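Local coordinates for protein putative enoyl-CoA hydratase (Streptomyces coelicolor A3, PDB 3G64) that is a putative enoyl-CoA hydratase of the crotonase family, probably acting on acyl-CoA thioester substrates, at residues A[104-109]-A[132-137]; A[220-225]-A[251-256]; A[231-236]-A[243-248]. One frame throughout, in Å; residues are numbered along the deposited sequence. Where two conformers were deposited one is given.

Interaction 1 (A[104-109]-A[132-137])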
loop_
_atom_site.group_PDB
_atom_site.type_symbol
_atom_site.label_atom_id
_atom_site.label_comp_id
_atom_site.label_asym_id
_atom_site.label_seq_id
_atom_site.Cartn_x
_atom_site.Cartn_y
_atom_site.Cartn_z
ATOM N N GLN A 104 19.592 2.681 -10.175
ATOM C CA GLN A 104 20.001 3.888 -9.455
ATOM C C GLN A 104 19.462 5.161 -10.125
ATOM O O GLN A 104 19.397 6.216 -9.486
ATOM C CB GLN A 104 21.522 3.948 -9.260
ATOM C CG GLN A 104 22.106 2.723 -8.510
ATOM C CD GLN A 104 21.866 2.744 -7.015
ATOM O OE1 GLN A 104 21.951 3.794 -6.373
ATOM N NE2 GLN A 104 21.605 1.567 -6.436
ATOM N N VAL A 105 19.058 5.073 -11.396
ATOM C CA VAL A 105 18.345 6.213 -11.990
ATOM C C VAL A 105 17.009 6.411 -11.274
ATOM O O VAL A 105 16.680 7.518 -10.827
ATOM C CB VAL A 105 18.139 6.061 -13.509
ATOM C CG1 VAL A 105 17.205 7.213 -14.017
ATOM C CG2 VAL A 105 19.487 6.129 -14.189
ATOM N N VAL A 106 16.263 5.320 -11.112
ATOM C CA VAL A 106 14.969 5.367 -10.441
ATOM C C VAL A 106 15.136 5.819 -8.985
ATOM O O VAL A 106 14.357 6.651 -8.488
ATOM C CB VAL A 106 14.262 3.986 -10.527
ATOM C CG1 VAL A 106 13.090 3.909 -9.586
ATOM C CG2 VAL A 106 13.803 3.730 -11.978
ATOM N N ARG A 107 16.154 5.294 -8.305
ATOM C CA ARG A 107 16.412 5.713 -6.939
ATOM C C ARG A 107 16.733 7.216 -6.895
ATOM O O ARG A 107 16.258 7.949 -6.009
ATOM C CB ARG A 107 17.559 4.894 -6.347
ATOM C CG ARG A 107 17.631 5.035 -4.839
ATOM C CD ARG A 107 18.716 4.109 -4.207
ATOM N NE ARG A 107 20.030 4.704 -4.382
ATOM C CZ ARG A 107 21.128 4.341 -3.710
ATOM N NH1 ARG A 107 21.093 3.372 -2.798
ATOM N NH2 ARG A 107 22.278 4.958 -3.952
ATOM N N ALA A 108 17.536 7.679 -7.854
ATOM C CA ALA A 108 17.884 9.100 -7.906
ATOM C C ALA A 108 16.621 9.968 -8.124
ATOM O O ALA A 108 16.492 11.049 -7.544
ATOM C CB ALA A 108 18.902 9.355 -9.009
ATOM N N VAL A 109 15.674 9.494 -8.933
ATOM C CA VAL A 109 14.415 10.232 -9.055
ATOM C C VAL A 109 13.695 10.278 -7.713
ATOM O O VAL A 109 13.193 11.323 -7.306
ATOM C CB VAL A 109 13.475 9.660 -10.140
ATOM C CG1 VAL A 109 12.098 10.366 -10.087
ATOM C CG2 VAL A 109 14.089 9.839 -11.514
ATOM N N ALA A 132 8.161 6.954 -15.321
ATOM C CA ALA A 132 6.908 7.633 -14.999
ATOM C C ALA A 132 6.469 7.288 -13.567
ATOM O O ALA A 132 6.103 8.155 -12.785
ATOM C CB ALA A 132 5.818 7.245 -16.009
ATOM N N LEU A 133 6.526 6.006 -13.227
ATOM C CA LEU A 133 6.087 5.553 -11.910
ATOM C C LEU A 133 6.947 6.160 -10.780
ATOM O O LEU A 133 6.460 6.397 -9.678
ATOM C CB LEU A 133 6.175 4.009 -11.886
ATOM C CG LEU A 133 5.688 3.222 -10.669
ATOM C CD1 LEU A 133 4.181 3.453 -10.483
ATOM C CD2 LEU A 133 6.007 1.739 -10.876
ATOM N N ALA A 134 8.220 6.430 -11.055
ATOM C CA ALA A 134 9.112 6.956 -10.021
ATOM C C ALA A 134 8.885 8.453 -9.750
ATOM O O ALA A 134 9.173 8.955 -8.663
ATOM C CB ALA A 134 10.577 6.697 -10.383
ATOM N N ALA A 135 8.371 9.148 -10.749
ATOM C CA ALA A 135 8.085 10.580 -10.630
ATOM C C ALA A 135 7.129 10.835 -9.473
ATOM O O ALA A 135 6.329 9.958 -9.083
ATOM C CB ALA A 135 7.462 11.118 -11.974
ATOM N N ASP A 136 7.216 12.024 -8.897
ATOM C CA ASP A 136 6.287 12.389 -7.850
ATOM C C ASP A 136 4.891 12.619 -8.417
ATOM O O ASP A 136 3.877 12.288 -7.756
ATOM C CB ASP A 136 6.821 13.624 -7.126
ATOM C CG ASP A 136 8.231 13.372 -6.580
ATOM O OD1 ASP A 136 8.339 12.594 -5.605
ATOM O OD2 ASP A 136 9.220 13.882 -7.159
ATOM N N PHE A 137 4.837 13.165 -9.642
ATOM C CA PHE A 137 3.562 13.467 -10.305
ATOM C C PHE A 137 3.558 12.896 -11.718
ATOM O O PHE A 137 4.568 12.984 -12.429
ATOM C CB PHE A 137 3.279 14.984 -10.375
ATOM C CG PHE A 137 3.169 15.668 -9.035
ATOM C CD1 PHE A 137 1.927 15.896 -8.453
ATOM C CD2 PHE A 137 4.304 16.097 -8.371
ATOM C CE1 PHE A 137 1.823 16.534 -7.221
ATOM C CE2 PHE A 137 4.219 16.733 -7.117
ATOM C CZ PHE A 137 2.976 16.949 -6.547
#
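Val106 and Val109, one turn apart on the helix 92-111, close around the methyl of Ala134 at the end of the helix 127-134. These are apolar contacts between branch tips. Val106 CG1 lies 3.8 Å from Ala134 CB, and Val109 CG1 comes to 4.0 Å from the same CB, so one small methyl meets both valines. Because Ala134 has no side chain beyond CB, the backbones can come close, with 6.1 Å between the CA atoms of Val106 and Ala134. Val109 holds CG1 anti to its own backbone N (chi1 173°), which aims that branch across the gap; Val106 adopts nearly the same torsion.

A second kind of contact is methyl against backbone. Val109 CG1 sits 3.5 Å from Ala134 O and 4.0 Å from Ala135 N, just where the chain leaves the helix. No hydrogen bond joins the two segments directly.

The polar ties run round the margin of this apolar patch. Asp136 makes salt bridges with Arg110 through OD1 and with Lys228 through OD2, which also accepts from the backbone N of Val116. The two cations probably offset the charge of the buried carboxylate, and they bond to backbone carbonyls as well, Arg110 to Ala134 O and Lys228 to Val109 O.

Leu53 and Val116 cover Val109 further, while Leu165 and Met160 lie against Val106. The helix 127-134 connects the neighbouring parallel strands 116-120 and 137-140, so the valines pack on the helix of a beta-alpha-beta crossover, in the buried alpha/beta core expected of the crotonase fold.

Interaction 2 (A[220-225]-A[251-256])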
loop_
_atom_site.group_PDB
_atom_site.type_symbol
_atom_site.label_atom_id
_atom_site.label_comp_id
_atom_site.label_asym_id
_atom_site.label_seq_id
_atom_site.Cartn_x
_atom_site.Cartn_y
_atom_site.Cartn_z
ATOM N N PRO A 220 6.960 26.935 -1.159
ATOM C CA PRO A 220 8.081 26.844 -0.225
ATOM C C PRO A 220 8.936 25.573 -0.507
ATOM O O PRO A 220 8.531 24.457 -0.163
ATOM C CB PRO A 220 7.385 26.770 1.139
ATOM C CG PRO A 220 6.086 26.120 0.872
ATOM C CD PRO A 220 5.689 26.509 -0.550
ATOM N N ALA A 221 10.107 25.779 -1.099
ATOM C CA ALA A 221 10.920 24.707 -1.670
ATOM C C ALA A 221 11.408 23.701 -0.634
ATOM O O ALA A 221 11.335 22.490 -0.861
ATOM C CB ALA A 221 12.128 25.297 -2.459
ATOM N N LEU A 222 11.921 24.199 0.483
ATOM C CA LEU A 222 12.398 23.321 1.546
ATOM C C LEU A 222 11.269 22.439 2.084
ATOM O O LEU A 222 11.438 21.223 2.224
ATOM C CB LEU A 222 13.054 24.117 2.670
ATOM C CG LEU A 222 13.871 23.255 3.631
ATOM C CD1 LEU A 222 14.993 22.491 2.863
ATOM C CD2 LEU A 222 14.449 24.104 4.764
ATOM N N ALA A 223 10.118 23.049 2.360
ATOM C CA ALA A 223 8.928 22.292 2.740
ATOM C C ALA A 223 8.547 21.204 1.719
ATOM O O ALA A 223 8.228 20.064 2.123
ATOM C CB ALA A 223 7.734 23.232 2.993
ATOM N N HIS A 224 8.564 21.534 0.419
ATOM C CA HIS A 224 8.242 20.543 -0.622
ATOM C C HIS A 224 9.244 19.379 -0.642
ATOM O O HIS A 224 8.865 18.210 -0.693
ATOM C CB HIS A 224 8.250 21.179 -2.012
ATOM C CG HIS A 224 7.079 22.076 -2.281
ATOM N ND1 HIS A 224 7.115 23.080 -3.232
ATOM C CD2 HIS A 224 5.847 22.128 -1.722
ATOM C CE1 HIS A 224 5.948 23.706 -3.246
ATOM N NE2 HIS A 224 5.166 23.157 -2.335
ATOM N N ALA A 225 10.520 19.731 -0.629
ATOM C CA ALA A 225 11.589 18.763 -0.759
ATOM C C ALA A 225 11.570 17.789 0.442
ATOM O O ALA A 225 11.693 16.575 0.269
ATOM C CB ALA A 225 12.943 19.478 -0.872
ATOM N N ALA A 251 10.267 20.324 13.483
ATOM C CA ALA A 251 10.929 21.270 14.367
ATOM C C ALA A 251 11.983 22.078 13.594
ATOM O O ALA A 251 12.063 23.300 13.742
ATOM C CB ALA A 251 11.515 20.576 15.595
ATOM N N LEU A 252 12.770 21.423 12.742
ATOM C CA LEU A 252 13.744 22.163 11.936
ATOM C C LEU A 252 13.059 23.213 11.059
ATOM O O LEU A 252 13.528 24.356 10.931
ATOM C CB LEU A 252 14.583 21.226 11.053
ATOM C CG LEU A 252 15.502 21.888 10.017
ATOM C CD1 LEU A 252 16.633 22.575 10.724
ATOM C CD2 LEU A 252 16.076 20.841 9.046
ATOM N N LEU A 253 11.952 22.834 10.440
ATOM C CA LEU A 253 11.323 23.733 9.488
ATOM C C LEU A 253 10.663 24.916 10.229
ATOM O O LEU A 253 10.517 26.015 9.681
ATOM C CB LEU A 253 10.306 22.986 8.606
ATOM C CG LEU A 253 10.904 22.000 7.573
ATOM C CD1 LEU A 253 9.830 21.274 6.785
ATOM C CD2 LEU A 253 11.794 22.732 6.635
HETATM N N MSE A 254 10.263 24.673 11.468
HETATM C CA MSE A 254 9.721 25.727 12.312
HETATM C C MSE A 254 10.765 26.802 12.682
HETATM O O MSE A 254 10.396 27.854 13.205
HETATM C CB MSE A 254 9.073 25.145 13.565
HETATM C CG MSE A 254 7.689 24.603 13.325
HETATM SE SE MSE A 254 6.862 24.097 15.018
HETATM C CE MSE A 254 5.174 23.430 14.312
ATOM N N THR A 255 12.047 26.548 12.405
ATOM C CA THR A 255 13.087 27.585 12.530
ATOM C C THR A 255 13.381 28.294 11.198
ATOM O O THR A 255 14.259 29.167 11.127
ATOM C CB THR A 255 14.435 27.014 13.036
ATOM O OG1 THR A 255 15.120 26.353 11.955
ATOM C CG2 THR A 255 14.232 26.032 14.210
ATOM N N GLY A 256 12.676 27.884 10.143
ATOM C CA GLY A 256 12.880 28.418 8.804
ATOM C C GLY A 256 12.144 29.733 8.560
ATOM O O GLY A 256 11.145 30.028 9.212
#
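Leu222 and Leu253 meet through their CD2 methyls, 3.5 Å apart, with the two side chains crossing at a slant between the helices 221-234 and 239-253. Both point their CB atoms at the opposite helix, but they reach it in different ways. Leu222 carries CG anti to the backbone N (chi1 -166°), and its CG, too, lies close to the other leucine, 3.7 Å from Leu253 CD2. Leu253 has CG anti to its carbonyl carbon instead, and CD1 continues its chain in an extended line (chi2 178°). The fork of Leu253 thus divides its work: CD2 presses on Leu222, and CD1 reaches over the backbone of Ala223, 4.3 Å from its CA. With only a methyl on Ala223, the leucine can approach that turn of helix closely.

These two antiparallel helices belong to the C-terminal helical region, which in crotonases takes part in trimer formation. The present model agrees: Leu155 of the second subunit packs on both Ala223 and Leu253, extending the apolar layer across the subunit boundary. Within the same chain, Arg60 lies against Leu222.

Just after Leu253 the chain turns. A type I beta turn from Leu253 to Gly256 is closed by Gly256 N bonding to Leu253 O, and Gly256 is the N-cap residue of the helix 257-267. Leu252 O is gripped twice, by Thr255 N and by Thr255 OG1. Thr255 OG1 donates to Leu252 O over 2.8 Å, in the carbonyl plane and at 148° to the C=O, so the threonine side chain ties the turn back to Leu252, in the last turn of the preceding helix. At the other segment Pro220 occupies the N-cap position of the helix that carries Leu222.

Interaction 3 (A[231-236]-A[243-248])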
loop_
_atom_site.group_PDB
_atom_site.type_symbol
_atom_site.label_atom_id
_atom_site.label_comp_id
_atom_site.label_asym_id
_atom_site.label_seq_id
_atom_site.Cartn_x
_atom_site.Cartn_y
_atom_site.Cartn_z
ATOM N N LEU A 231 8.110 11.073 2.665
ATOM C CA LEU A 231 7.320 10.039 1.997
ATOM C C LEU A 231 8.220 8.862 1.601
ATOM O O LEU A 231 7.938 7.689 1.874
ATOM C CB LEU A 231 6.659 10.613 0.728
ATOM C CG LEU A 231 5.371 11.392 0.996
ATOM C CD1 LEU A 231 5.003 12.300 -0.204
ATOM C CD2 LEU A 231 4.240 10.436 1.376
ATOM N N THR A 232 9.315 9.200 0.953
ATOM C CA THR A 232 10.230 8.195 0.448
ATOM C C THR A 232 10.859 7.374 1.563
ATOM O O THR A 232 10.861 6.138 1.516
ATOM C CB THR A 232 11.318 8.872 -0.402
ATOM O OG1 THR A 232 10.717 9.338 -1.619
ATOM C CG2 THR A 232 12.414 7.913 -0.737
ATOM N N ALA A 233 11.414 8.052 2.561
ATOM C CA ALA A 233 12.059 7.328 3.668
ATOM C C ALA A 233 11.065 6.481 4.440
ATOM O O ALA A 233 11.386 5.369 4.832
ATOM C CB ALA A 233 12.776 8.321 4.636
ATOM N N GLU A 234 9.870 7.020 4.695
ATOM C CA GLU A 234 8.947 6.381 5.643
ATOM C C GLU A 234 8.199 5.206 5.024
ATOM O O GLU A 234 7.578 4.427 5.753
ATOM C CB GLU A 234 7.958 7.411 6.267
ATOM C CG GLU A 234 8.719 8.407 7.152
ATOM C CD GLU A 234 7.845 9.477 7.796
ATOM O OE1 GLU A 234 6.594 9.391 7.693
ATOM O OE2 GLU A 234 8.431 10.398 8.427
ATOM N N LEU A 235 8.285 5.048 3.696
ATOM C CA LEU A 235 7.850 3.797 3.075
ATOM C C LEU A 235 8.670 2.622 3.628
ATOM O O LEU A 235 8.228 1.463 3.591
ATOM C CB LEU A 235 8.011 3.834 1.541
ATOM C CG LEU A 235 6.977 4.730 0.849
ATOM C CD1 LEU A 235 7.402 4.893 -0.610
ATOM C CD2 LEU A 235 5.577 4.123 0.943
ATOM N N ASP A 236 9.852 2.928 4.157
ATOM C CA ASP A 236 10.815 1.873 4.531
ATOM C C ASP A 236 11.056 1.867 6.028
ATOM O O ASP A 236 12.011 1.246 6.514
ATOM C CB ASP A 236 12.159 2.092 3.820
ATOM C CG ASP A 236 12.056 1.942 2.316
ATOM O OD1 ASP A 236 11.069 1.312 1.858
ATOM O OD2 ASP A 236 12.950 2.456 1.597
ATOM N N VAL A 243 7.553 8.868 13.240
ATOM C CA VAL A 243 7.177 10.063 13.980
ATOM C C VAL A 243 8.402 10.809 14.577
ATOM O O VAL A 243 8.348 12.026 14.782
ATOM C CB VAL A 243 6.018 9.794 15.004
ATOM C CG1 VAL A 243 4.715 9.462 14.256
ATOM C CG2 VAL A 243 6.384 8.698 15.977
ATOM N N GLU A 244 9.501 10.093 14.828
ATOM C CA GLU A 244 10.781 10.727 15.188
ATOM C C GLU A 244 11.368 11.569 14.031
ATOM O O GLU A 244 11.851 12.685 14.234
ATOM C CB GLU A 244 11.801 9.665 15.627
ATOM C CG GLU A 244 11.499 9.053 16.972
ATOM C CD GLU A 244 11.486 10.113 18.076
ATOM O OE1 GLU A 244 12.470 10.872 18.166
ATOM O OE2 GLU A 244 10.481 10.214 18.820
ATOM N N LEU A 245 11.327 11.036 12.812
ATOM C CA LEU A 245 11.788 11.795 11.639
ATOM C C LEU A 245 10.896 13.033 11.404
ATOM O O LEU A 245 11.378 14.117 11.097
ATOM C CB LEU A 245 11.798 10.909 10.375
ATOM C CG LEU A 245 12.223 11.518 9.025
ATOM C CD1 LEU A 245 13.590 12.170 9.121
ATOM C CD2 LEU A 245 12.217 10.462 7.866
ATOM N N ASP A 246 9.594 12.828 11.506
ATOM C CA ASP A 246 8.633 13.939 11.434
ATOM C C ASP A 246 8.950 15.019 12.461
ATOM O O ASP A 246 9.021 16.198 12.126
ATOM C CB ASP A 246 7.235 13.444 11.730
ATOM C CG ASP A 246 6.692 12.573 10.651
ATOM O OD1 ASP A 246 7.344 12.457 9.582
ATOM O OD2 ASP A 246 5.605 11.999 10.873
ATOM N N ALA A 247 9.114 14.599 13.716
ATOM C CA ALA A 247 9.408 15.509 14.820
ATOM C C ALA A 247 10.660 16.333 14.547
ATOM O O ALA A 247 10.627 17.552 14.637
ATOM C CB ALA A 247 9.552 14.729 16.145
ATOM N N SER A 248 11.764 15.662 14.224
ATOM C CA SER A 248 12.995 16.374 13.882
ATOM C C SER A 248 12.808 17.343 12.715
ATOM O O SER A 248 13.255 18.478 12.768
ATOM C CB SER A 248 14.117 15.378 13.534
ATOM O OG SER A 248 14.624 14.797 14.721
HETATM O O HOH W 1 4.834 11.022 8.519
#
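Glu234 and Leu245 mark the nearest approach of the two backbones, 8.6 Å from CA to CA, a spacing wide enough for side chains to fill the gap between the helices 221-234 and 239-253. Glu234 spans it. Its chain is extended beyond CG (chi2 179°), carrying the carboxylate across to Asp246. There Glu234 OE2 comes to 2.6 Å from Asp246 OD1, so close for two acid oxygens that one of the groups probably holds a proton. The two carboxylate planes are turned 43° against each other.

The other oxygen of each acid is joined by a water, which donates to Glu234 OE1 over a very short 2.5 Å and to Asp246 OD2 over 2.7 Å. This bridge should restrain the rotation of both carboxylates. Asp246 is held further by the backbone N of Gly161 of the second subunit, which also donates to its OD2.

The segments flank the bend of a helical hairpin in the C-terminal region, which in the crotonase fold contributes to the trimer interface; Arg168 of the second subunit bonds to Glu234 O, and Tyr164 of that subunit packs on the Glu234 side chain.

Beside the acids lies a small apolar contact. Leu245, with CG anti to its backbone N (chi1 179°), reaches out with CD2, which meets Ala233 CB at 3.9 Å. The same methyl stands 3.8 Å from Glu234 OE2, shielding one flank of the acid pair. Leu230, a turn before Ala233 and Glu234 on the helix 221-234, also touches Leu245. Shortening Glu234 to an alanine would probably leave Asp246 OD1 without its close oxygen neighbour and the water with one acceptor fewer, the aspartate carboxylate being less firmly held.

How the interactions relate
Going from the N terminus, interaction 1 closes first: the chain leaves the helix 92-111, passes through the strands 116-120 and 123-125, and returns along the crossover helix 127-134, which the contact ties to 92-111. Only much later does 220-225 open the second contact. Before 251-256 completes it, 231-236 and 243-248 have already met, so interaction 3 sits within interaction 2. Both pin the helix 221-234 to the helix 239-253, interaction 3 near the bend of the hairpin and interaction 2 near its open end, with centres about 14 Å apart. Interaction 1 lies about 22 and 19 Å from the centres of interactions 2 and 3. All three border the second subunit.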